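Local coordinates for FMN reductase (NADPH) (Bacillus subtilis, PDB 3N2S), which acts as a homodimeric, FMN-containing flavin reductase that uses NADPH and also reduces nitroaromatic compounds, quinones and azo dyes, at residues A81-Y84 with R85-Q88; E105-M108 with V109-D113; N238-V241 with K242-F246. One frame throughout, in Å; residues are numbered along the deposited sequence.

Contact 1: residues A81-Y84 with R85-Q88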
ATOM      1  N   ALA A  81      -3.829   7.458  -6.931  1.00  9.17           N
ATOM      2  CA  ALA A  81      -3.448   6.483  -7.947  1.00  9.43           C
ATOM      3  C   ALA A  81      -3.328   7.377  -9.185  1.00 13.40           C
ATOM      4  O   ALA A  81      -4.173   8.263  -9.382  1.00 13.70           O
ATOM      5  CB  ALA A  81      -4.553   5.442  -8.129  1.00  9.65           C
ATOM      6  N   ASP A  82      -2.239   7.247  -9.953  1.00 11.76           N
ATOM      7  CA  ASP A  82      -2.020   8.114 -11.115  1.00 11.87           C
ATOM      8  C   ASP A  82      -1.559   7.332 -12.335  1.00 14.96           C
ATOM      9  O   ASP A  82      -0.431   6.851 -12.367  1.00 12.85           O
ATOM     10  CB  ASP A  82      -1.006   9.250 -10.782  1.00 12.74           C
ATOM     11  CG  ASP A  82      -0.812  10.336 -11.843  1.00 17.07           C
ATOM     12  OD1 ASP A  82      -1.026  10.053 -13.036  1.00 14.34           O
ATOM     13  OD2 ASP A  82      -0.340  11.436 -11.488  1.00 17.13           O
ATOM     14  N   LEU A  83      -2.416   7.279 -13.353  1.00 13.44           N
ATOM     15  CA  LEU A  83      -2.100   6.680 -14.660  1.00 12.56           C
ATOM     16  C   LEU A  83      -2.198   7.751 -15.760  1.00 17.72           C
ATOM     17  O   LEU A  83      -1.985   7.476 -16.950  1.00 16.83           O
ATOM     18  CB  LEU A  83      -2.974   5.458 -14.930  1.00 12.02           C
ATOM     19  CG  LEU A  83      -2.691   4.246 -14.003  1.00 16.18           C
ATOM     20  CD1 LEU A  83      -3.706   3.158 -14.163  1.00 16.94           C
ATOM     21  CD2 LEU A  83      -1.276   3.704 -14.198  1.00 18.65           C
ATOM     22  N   TYR A  84      -2.484   8.988 -15.340  1.00 15.55           N
ATOM     23  CA  TYR A  84      -2.570  10.153 -16.239  1.00 15.50           C
ATOM     24  C   TYR A  84      -1.181  10.480 -16.803  1.00 17.73           C
ATOM     25  O   TYR A  84      -1.052  10.796 -17.990  1.00 17.37           O
ATOM     26  CB  TYR A  84      -3.163  11.341 -15.494  1.00 17.05           C
ATOM     27  CG  TYR A  84      -3.150  12.650 -16.257  1.00 18.31           C
ATOM     28  CD1 TYR A  84      -4.176  12.976 -17.139  1.00 20.74           C
ATOM     29  CD2 TYR A  84      -2.149  13.594 -16.043  1.00 18.81           C
ATOM     30  CE1 TYR A  84      -4.198  14.203 -17.804  1.00 21.34           C
ATOM     31  CE2 TYR A  84      -2.162  14.827 -16.703  1.00 19.31           C
ATOM     32  CZ  TYR A  84      -3.196  15.131 -17.573  1.00 28.55           C
ATOM     33  OH  TYR A  84      -3.199  16.334 -18.244  1.00 29.60           O
ATOM     34  N   ARG A  85      -0.140  10.381 -15.952  1.00 15.04           N
ATOM     35  CA  ARG A  85       1.264  10.589 -16.328  1.00 14.98           C
ATOM     36  C   ARG A  85       1.611   9.684 -17.526  1.00 18.43           C
ATOM     37  O   ARG A  85       2.182  10.155 -18.513  1.00 18.72           O
ATOM     38  CB  ARG A  85       2.159  10.236 -15.122  1.00 16.60           C
ATOM     39  CG  ARG A  85       3.681  10.361 -15.360  1.00 19.98           C
ATOM     40  CD  ARG A  85       4.508  10.049 -14.113  1.00 14.97           C
ATOM     41  NE  ARG A  85       4.167  10.963 -13.014  1.00 15.33           N
ATOM     42  CZ  ARG A  85       3.602  10.585 -11.869  1.00 25.08           C
ATOM     43  NH1 ARG A  85       3.364   9.299 -11.630  1.00 10.51           N
ATOM     44  NH2 ARG A  85       3.277  11.488 -10.954  1.00 14.76           N
ATOM     45  N   HIS A  86       1.190   8.415 -17.452  1.00 14.09           N
ATOM     46  CA  HIS A  86       1.409   7.361 -18.449  1.00 14.30           C
ATOM     47  C   HIS A  86       0.584   7.638 -19.712  1.00 18.03           C
ATOM     48  O   HIS A  86       1.110   7.520 -20.820  1.00 16.32           O
ATOM     49  CB  HIS A  86       1.144   5.975 -17.809  1.00 15.05           C
ATOM     50  CG  HIS A  86       1.810   5.856 -16.465  1.00 18.29           C
ATOM     51  ND1 HIS A  86       1.263   6.448 -15.324  1.00 20.63           N
ATOM     52  CD2 HIS A  86       3.010   5.332 -16.141  1.00 20.13           C
ATOM     53  CE1 HIS A  86       2.136   6.233 -14.350  1.00 19.89           C
ATOM     54  NE2 HIS A  86       3.196   5.553 -14.794  1.00 20.26           N
ATOM     55  N   GLN A  87      -0.681   8.075 -19.543  1.00 16.45           N
ATOM     56  CA  GLN A  87      -1.531   8.474 -20.672  1.00 16.89           C
ATOM     57  C   GLN A  87      -0.853   9.615 -21.447  1.00 19.64           C
ATOM     58  O   GLN A  87      -0.722   9.524 -22.663  1.00 17.62           O
ATOM     59  CB  GLN A  87      -2.907   8.952 -20.179  1.00 18.01           C
ATOM     60  CG  GLN A  87      -3.881   9.236 -21.329  1.00 28.12           C
ATOM     61  CD  GLN A  87      -5.062  10.087 -20.942  1.00 45.41           C
ATOM     62  OE1 GLN A  87      -5.034  10.877 -19.983  1.00 36.22           O
ATOM     63  NE2 GLN A  87      -6.125   9.967 -21.720  1.00 37.05           N
ATOM     64  N   GLN A  88      -0.426  10.684 -20.737  1.00 17.63           N
ATOM     65  CA  GLN A  88       0.210  11.863 -21.350  1.00 17.77           C
ATOM     66  C   GLN A  88       1.600  11.599 -21.949  1.00 23.84           C
ATOM     67  O   GLN A  88       1.935  12.144 -23.001  1.00 23.93           O
ATOM     68  CB  GLN A  88       0.257  13.032 -20.369  1.00 18.78           C
ATOM     69  CG  GLN A  88      -1.111  13.647 -20.025  1.00 29.31           C
ATOM     70  CD  GLN A  88      -1.921  14.258 -21.160  1.00 56.19           C
ATOM     71  OE1 GLN A  88      -3.158  14.323 -21.078  1.00 52.60           O
ATOM     72  NE2 GLN A  88      -1.268  14.790 -22.194  1.00 55.72           N
TER
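In both D82 and R85, CG stands trans to the backbone N about CA-CB (chi1 -173° for D82), which turns the D82 carboxylate to the start of the following helix. R85 runs extended through chi2 and bends at chi3, which brings its guanidinium to D82 OD2. The result illustrates how an aspartate at a strand end can serve helix start and charge network together. R85 N meets D82 OD1 on its syn side in a nearly straight capping bond (3.1 Å, 167°); Y84 N adds a weak bond to the same oxygen. D82 OD2 lies over one face of the R85 guanidinium, 3.7 Å from R85 NH2, a long salt bridge of charges alone, with no N-H pointing at the oxygen. R85 NH1 bonds to Y46 O and R85 NH2 to A180 O of the second subunit, while D82 OD2 bonds to S47 OG and to Y187 OH of that subunit.

One turn on, Q88 CG, anti to the carbonyl carbon (chi1 -69°), lies over the face of the Y84 ring, 3.7 Å from its centroid, a CH-pi contact; the bend at chi2 then carries the amide toward the phenol end. The H86 ring presents its edge to the preceding strand, with H86 CE1 3.3 Å from D82 O, and its NE2 is hydrogen-bonded to V43 O. Backbone bonds from Q87 N to L83 O (3.0 Å) and Q88 N to Y84 O (2.8 Å) begin the helix. With one carboxylate oxygen capping the helix and the other bonded across the dimer interface, the negative charge of D82 probably stabilises both, and R85 would help to balance it.

Contact 2: residues E105-M108 with V109-D113; sequences EMFM and VSLID
V109, M108 and F107 carry this stretch of helix, each dealing with a neighbour one turn away and each facing a different part of the protein. V109 sends CG2 back along the helix, anti to its own carbonyl carbon, so that the methyl rests 3.4 Å from E105 O and 3.6 Å from E105 OE2. That carboxylate oxygen is engaged in salt bridges with R234 and R139 of the second subunit, and V109 also packs on R139 there. M108, a selenomethionine introduced by labelling, gives its carbonyl to I112: M108 O accepts from I112 N at 3.0 Å, and I112 CG1 lies close beside the same oxygen. Its own side chain packs on L158 of the second subunit.

F107 faces its own chain. L111, its chi1 off a staggered value at -100°, brings both methyls to the ring: L111 CD1 comes within 3.4 Å of F107 CE1, while L111 CD2 sits over one ring face. An alanine in place of F107 is likely to leave both L111 methyls without their aromatic partner and to open a gap toward L156 and F246. S110 OG turns back to the helix backbone, 3.1 Å from M106 O and 3.2 Å from F107 O; the hydroxyl has one proton to give, and either carbonyl could take it. The arrangement is that of a buried helix in the alpha-beta-alpha sandwich of the nitroreductase family, lying at the dimer interface and reaching the FMN pocket through I112.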
ATOM      1  N   GLU A 105      -5.950  -5.070 -13.173  1.00 10.49           N
ATOM      2  CA  GLU A 105      -4.508  -5.191 -12.939  1.00 10.93           C
ATOM      3  C   GLU A 105      -3.850  -3.815 -12.704  1.00 14.20           C
ATOM      4  O   GLU A 105      -3.177  -3.636 -11.698  1.00 12.60           O
ATOM      5  CB  GLU A 105      -3.795  -5.960 -14.085  1.00 11.56           C
ATOM      6  CG  GLU A 105      -2.269  -5.959 -13.968  1.00 14.93           C
ATOM      7  CD  GLU A 105      -1.595  -6.593 -12.751  1.00 20.77           C
ATOM      8  OE1 GLU A 105      -2.274  -7.231 -11.914  1.00 21.05           O
ATOM      9  OE2 GLU A 105      -0.351  -6.494 -12.665  1.00 18.70           O
HETATM   10  N   MSE A 106      -4.093  -2.842 -13.591  1.00 11.35           N
HETATM   11  CA  MSE A 106      -3.491  -1.502 -13.461  1.00 12.46           C
HETATM   12  C   MSE A 106      -4.055  -0.749 -12.247  1.00 14.98           C
HETATM   13  O   MSE A 106      -3.356   0.070 -11.665  1.00 12.95           O
HETATM   14  CB  MSE A 106      -3.665  -0.653 -14.734  1.00 17.00           C
HETATM   15  CG  MSE A 106      -2.800  -1.118 -15.906  1.00 27.13           C
HETATM   16 SE   MSE A 106      -0.934  -1.406 -15.398  1.00 38.94          SE
HETATM   17  CE  MSE A 106      -0.811  -3.251 -16.026  1.00 36.54           C
ATOM     18  N   PHE A 107      -5.316  -1.048 -11.864  1.00 14.48           N
ATOM     19  CA  PHE A 107      -5.934  -0.434 -10.684  1.00 13.04           C
ATOM     20  C   PHE A 107      -5.222  -0.962  -9.421  1.00 14.28           C
ATOM     21  O   PHE A 107      -4.865  -0.192  -8.533  1.00 11.95           O
ATOM     22  CB  PHE A 107      -7.433  -0.732 -10.665  1.00 15.21           C
ATOM     23  CG  PHE A 107      -8.191  -0.223  -9.457  1.00 16.86           C
ATOM     24  CD1 PHE A 107      -8.286   1.142  -9.200  1.00 19.30           C
ATOM     25  CD2 PHE A 107      -8.902  -1.098  -8.647  1.00 19.25           C
ATOM     26  CE1 PHE A 107      -9.063   1.618  -8.141  1.00 19.85           C
ATOM     27  CE2 PHE A 107      -9.661  -0.624  -7.579  1.00 22.06           C
ATOM     28  CZ  PHE A 107      -9.724   0.731  -7.325  1.00 20.22           C
HETATM   29  N   MSE A 108      -4.935  -2.255  -9.395  1.00 11.27           N
HETATM   30  CA  MSE A 108      -4.197  -2.855  -8.276  1.00 12.50           C
HETATM   31  C   MSE A 108      -2.766  -2.301  -8.215  1.00 14.64           C
HETATM   32  O   MSE A 108      -2.292  -1.909  -7.142  1.00 10.73           O
HETATM   33  CB  MSE A 108      -4.187  -4.387  -8.413  1.00 14.95           C
HETATM   34  CG  MSE A 108      -5.564  -4.987  -8.309  1.00 22.13           C
HETATM   35 SE   MSE A 108      -5.523  -6.937  -8.462  1.00 31.33          SE
HETATM   36  CE  MSE A 108      -4.851  -7.313  -6.779  1.00 26.37           C
ATOM     37  N   VAL A 109      -2.118  -2.187  -9.379  1.00 12.72           N
ATOM     38  CA  VAL A 109      -0.752  -1.665  -9.480  1.00 12.59           C
ATOM     39  C   VAL A 109      -0.661  -0.257  -8.893  1.00 13.63           C
ATOM     40  O   VAL A 109       0.211   0.011  -8.043  1.00 11.41           O
ATOM     41  CB  VAL A 109      -0.208  -1.761 -10.945  1.00 15.30           C
ATOM     42  CG1 VAL A 109       0.965  -0.810 -11.172  1.00 14.82           C
ATOM     43  CG2 VAL A 109       0.189  -3.211 -11.283  1.00 14.41           C
ATOM     44  N   SER A 110      -1.558   0.630  -9.327  1.00  9.96           N
ATOM     45  CA  SER A 110      -1.523   2.030  -8.882  1.00 11.53           C
ATOM     46  C   SER A 110      -1.869   2.210  -7.398  1.00 14.44           C
ATOM     47  O   SER A 110      -1.209   3.010  -6.734  1.00 14.69           O
ATOM     48  CB  SER A 110      -2.388   2.916  -9.785  1.00 16.74           C
ATOM     49  OG  SER A 110      -3.741   2.492  -9.785  1.00 27.32           O
ATOM     50  N   LEU A 111      -2.845   1.433  -6.867  1.00 12.23           N
ATOM     51  CA  LEU A 111      -3.208   1.489  -5.449  1.00 12.09           C
ATOM     52  C   LEU A 111      -2.048   1.025  -4.567  1.00 13.25           C
ATOM     53  O   LEU A 111      -1.735   1.680  -3.573  1.00 10.70           O
ATOM     54  CB  LEU A 111      -4.451   0.632  -5.162  1.00 13.50           C
ATOM     55  CG  LEU A 111      -5.778   1.401  -5.049  1.00 20.88           C
ATOM     56  CD1 LEU A 111      -6.144   2.047  -6.378  1.00 21.96           C
ATOM     57  CD2 LEU A 111      -6.888   0.474  -4.618  1.00 26.94           C
ATOM     58  N   ILE A 112      -1.416  -0.100  -4.936  1.00 10.97           N
ATOM     59  CA  ILE A 112      -0.274  -0.648  -4.189  1.00  9.87           C
ATOM     60  C   ILE A 112       0.910   0.337  -4.247  1.00 12.93           C
ATOM     61  O   ILE A 112       1.504   0.624  -3.217  1.00 11.94           O
ATOM     62  CB  ILE A 112       0.083  -2.085  -4.661  1.00 11.44           C
ATOM     63  CG1 ILE A 112      -1.084  -3.065  -4.290  1.00 11.01           C
ATOM     64  CG2 ILE A 112       1.434  -2.544  -4.055  1.00 10.00           C
ATOM     65  CD1 ILE A 112      -1.076  -4.401  -5.080  1.00 16.68           C
ATOM     66  N   ASP A 113       1.229   0.868  -5.438  1.00  9.66           N
ATOM     67  CA  ASP A 113       2.340   1.826  -5.577  1.00  9.03           C
ATOM     68  C   ASP A 113       2.146   3.036  -4.654  1.00 11.75           C
ATOM     69  O   ASP A 113       3.074   3.424  -3.959  1.00 11.92           O
ATOM     70  CB  ASP A 113       2.472   2.293  -7.036  1.00 10.92           C
ATOM     71  CG  ASP A 113       3.568   1.604  -7.844  1.00 17.79           C
ATOM     72  OD1 ASP A 113       3.949   0.458  -7.491  1.00 17.69           O
ATOM     73  OD2 ASP A 113       4.038   2.206  -8.830  1.00 18.07           O
TER

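Contact 3: residues N238-V241 with K242-F246; sequences NDYV and KEKGF
V241 and F246 close the helix between them: G245 turns to positive phi (94°), F246 N reaches back to V241 O (3.1 Å) and G245 N to K242 O (3.0 Å), a Schellman motif. V241 O also receives a weak bond from K244 N and lies near the plane of the F246 ring, at its edge. At these backbone angles a CB on G245 would probably collide with the carbonyl oxygen of K244, which explains the glycine.

On the other flank E243 and K244 both come to the Y240 ring obliquely, from the same side of its plane, near CD1 and CE2, which are para to each other. K244, bent at chi2 and chi3, passes obliquely across its end of the ring, with K244 CG 3.6 Å from Y240 CE2 and K244 CE 3.4 Å from Y240 OH. E243 OE1 stands 3.8 Å from Y240 CD1, its carboxylate turned 64° from the ring plane. The phenol itself is hydrogen-bonded to T146 OG1. K242 instead follows the carbonyl of N238, with K242 CE 3.4 Å from N238 O, until a bend at chi4 (-72°) delivers NZ to N247 O.

N238 OD1 accepts from T104 N of the second subunit, at the dimer interface. Within the chain, Y240 and E243 pack against helix 142-149, V241 and F246 reach L156 of strand 155-164, and F246 goes on to meet helix 104-127.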
ATOM      1  N   ASN A 238     -18.104   1.790  -6.833  1.00 14.64           N
ATOM      2  CA  ASN A 238     -18.166   0.722  -7.852  1.00 15.64           C
ATOM      3  C   ASN A 238     -18.185   1.347  -9.246  1.00 21.52           C
ATOM      4  O   ASN A 238     -17.380   0.971 -10.105  1.00 21.64           O
ATOM      5  CB  ASN A 238     -19.431  -0.146  -7.651  1.00 16.71           C
ATOM      6  CG  ASN A 238     -19.458  -0.964  -6.391  1.00 27.70           C
ATOM      7  OD1 ASN A 238     -18.516  -0.974  -5.585  1.00 22.17           O
ATOM      8  ND2 ASN A 238     -20.564  -1.657  -6.182  1.00 22.23           N
ATOM      9  N   ASP A 239     -19.057   2.370  -9.433  1.00 17.69           N
ATOM     10  CA  ASP A 239     -19.184   3.085 -10.693  1.00 17.99           C
ATOM     11  C   ASP A 239     -18.263   4.272 -10.777  1.00 20.22           C
ATOM     12  O   ASP A 239     -17.768   4.538 -11.868  1.00 19.05           O
ATOM     13  CB  ASP A 239     -20.636   3.541 -10.935  1.00 20.38           C
ATOM     14  CG  ASP A 239     -21.613   2.375 -11.022  1.00 33.75           C
ATOM     15  OD1 ASP A 239     -21.272   1.350 -11.671  1.00 34.46           O
ATOM     16  OD2 ASP A 239     -22.703   2.477 -10.436  1.00 43.23           O
ATOM     17  N   TYR A 240     -18.059   5.018  -9.664  1.00 16.20           N
ATOM     18  CA  TYR A 240     -17.215   6.218  -9.695  1.00 15.71           C
ATOM     19  C   TYR A 240     -15.767   5.941 -10.098  1.00 18.44           C
ATOM     20  O   TYR A 240     -15.205   6.725 -10.871  1.00 17.36           O
ATOM     21  CB  TYR A 240     -17.303   7.057  -8.406  1.00 17.85           C
ATOM     22  CG  TYR A 240     -16.558   8.364  -8.531  1.00 20.81           C
ATOM     23  CD1 TYR A 240     -17.138   9.459  -9.162  1.00 22.88           C
ATOM     24  CD2 TYR A 240     -15.235   8.476  -8.110  1.00 21.85           C
ATOM     25  CE1 TYR A 240     -16.431  10.639  -9.348  1.00 22.96           C
ATOM     26  CE2 TYR A 240     -14.513   9.648  -8.303  1.00 22.47           C
ATOM     27  CZ  TYR A 240     -15.119  10.729  -8.910  1.00 30.58           C
ATOM     28  OH  TYR A 240     -14.398  11.877  -9.103  1.00 35.62           O
ATOM     29  N   VAL A 241     -15.157   4.840  -9.593  1.00 14.84           N
ATOM     30  CA  VAL A 241     -13.770   4.541 -10.003  1.00 15.62           C
ATOM     31  C   VAL A 241     -13.663   4.323 -11.534  1.00 18.16           C
ATOM     32  O   VAL A 241     -12.715   4.793 -12.148  1.00 15.98           O
ATOM     33  CB  VAL A 241     -13.030   3.464  -9.156  1.00 20.36           C
ATOM     34  CG1 VAL A 241     -13.118   3.772  -7.662  1.00 19.18           C
ATOM     35  CG2 VAL A 241     -13.520   2.062  -9.454  1.00 21.09           C
ATOM     36  N   LYS A 242     -14.668   3.648 -12.128  1.00 16.67           N
ATOM     37  CA  LYS A 242     -14.784   3.390 -13.578  1.00 16.13           C
ATOM     38  C   LYS A 242     -14.902   4.693 -14.361  1.00 21.95           C
ATOM     39  O   LYS A 242     -14.277   4.822 -15.412  1.00 21.55           O
ATOM     40  CB  LYS A 242     -15.985   2.470 -13.869  1.00 18.02           C
ATOM     41  CG  LYS A 242     -15.811   1.048 -13.353  1.00 24.48           C
ATOM     42  CD  LYS A 242     -17.078   0.233 -13.529  1.00 30.99           C
ATOM     43  CE  LYS A 242     -17.021  -1.094 -12.801  1.00 48.58           C
ATOM     44  NZ  LYS A 242     -16.092  -2.073 -13.441  1.00 61.55           N
ATOM     45  N   GLU A 243     -15.665   5.679 -13.819  1.00 19.87           N
ATOM     46  CA  GLU A 243     -15.855   7.018 -14.381  1.00 20.95           C
ATOM     47  C   GLU A 243     -14.505   7.742 -14.481  1.00 24.58           C
ATOM     48  O   GLU A 243     -14.299   8.530 -15.404  1.00 23.46           O
ATOM     49  CB  GLU A 243     -16.844   7.819 -13.499  1.00 22.98           C
ATOM     50  CG  GLU A 243     -17.275   9.179 -14.032  1.00 35.69           C
ATOM     51  CD  GLU A 243     -18.233   9.940 -13.127  1.00 58.00           C
ATOM     52  OE1 GLU A 243     -19.067   9.292 -12.452  1.00 44.90           O
ATOM     53  OE2 GLU A 243     -18.153  11.189 -13.097  1.00 52.41           O
ATOM     54  N   LYS A 244     -13.578   7.462 -13.540  1.00 20.22           N
ATOM     55  CA  LYS A 244     -12.256   8.076 -13.526  1.00 19.54           C
ATOM     56  C   LYS A 244     -11.223   7.338 -14.369  1.00 22.73           C
ATOM     57  O   LYS A 244     -10.080   7.781 -14.457  1.00 24.15           O
ATOM     58  CB  LYS A 244     -11.773   8.303 -12.076  1.00 22.17           C
ATOM     59  CG  LYS A 244     -12.575   9.375 -11.334  1.00 30.82           C
ATOM     60  CD  LYS A 244     -12.213  10.805 -11.741  1.00 39.77           C
ATOM     61  CE  LYS A 244     -13.361  11.541 -12.362  1.00 54.43           C
ATOM     62  NZ  LYS A 244     -13.017  12.963 -12.617  1.00 65.75           N
ATOM     63  N   GLY A 245     -11.632   6.243 -14.994  1.00 17.98           N
ATOM     64  CA  GLY A 245     -10.784   5.459 -15.878  1.00 17.58           C
ATOM     65  C   GLY A 245     -10.075   4.289 -15.239  1.00 20.72           C
ATOM     66  O   GLY A 245      -9.037   3.861 -15.740  1.00 22.16           O
ATOM     67  N   PHE A 246     -10.633   3.719 -14.153  1.00 15.63           N
ATOM     68  CA  PHE A 246     -10.001   2.580 -13.492  1.00 14.92           C
ATOM     69  C   PHE A 246     -10.919   1.396 -13.358  1.00 19.25           C
ATOM     70  O   PHE A 246     -12.128   1.565 -13.237  1.00 20.17           O
ATOM     71  CB  PHE A 246      -9.559   2.965 -12.053  1.00 15.38           C
ATOM     72  CG  PHE A 246      -8.453   3.983 -11.972  1.00 15.54           C
ATOM     73  CD1 PHE A 246      -7.129   3.583 -11.831  1.00 17.60           C
ATOM     74  CD2 PHE A 246      -8.736   5.349 -12.001  1.00 16.33           C
ATOM     75  CE1 PHE A 246      -6.100   4.531 -11.731  1.00 17.87           C
ATOM     76  CE2 PHE A 246      -7.712   6.288 -11.894  1.00 19.13           C
ATOM     77  CZ  PHE A 246      -6.399   5.869 -11.769  1.00 17.32           C
TER

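F246 is the common element: the C-terminal turn of contact 3 places its ring where contacts 1 and 2 meet. F246 CE1 is 3.7 Å from L83 CD1 of contact 1 and also 3.7 Å from S110 OG of contact 2, while F246 CB approaches F107 CD1 to 3.6 Å. Contacts 1 and 2, with centres about 12 Å apart, also touch directly, A81 CB lying 3.5 Å from S110 OG. All three reach the second subunit, so packing within the chain and dimer formation are combined here. Contact 2 alone touches a flavin, the I112 side chain being about 4 Å from FMN; H86 of contact 1 lies about 12 Å away.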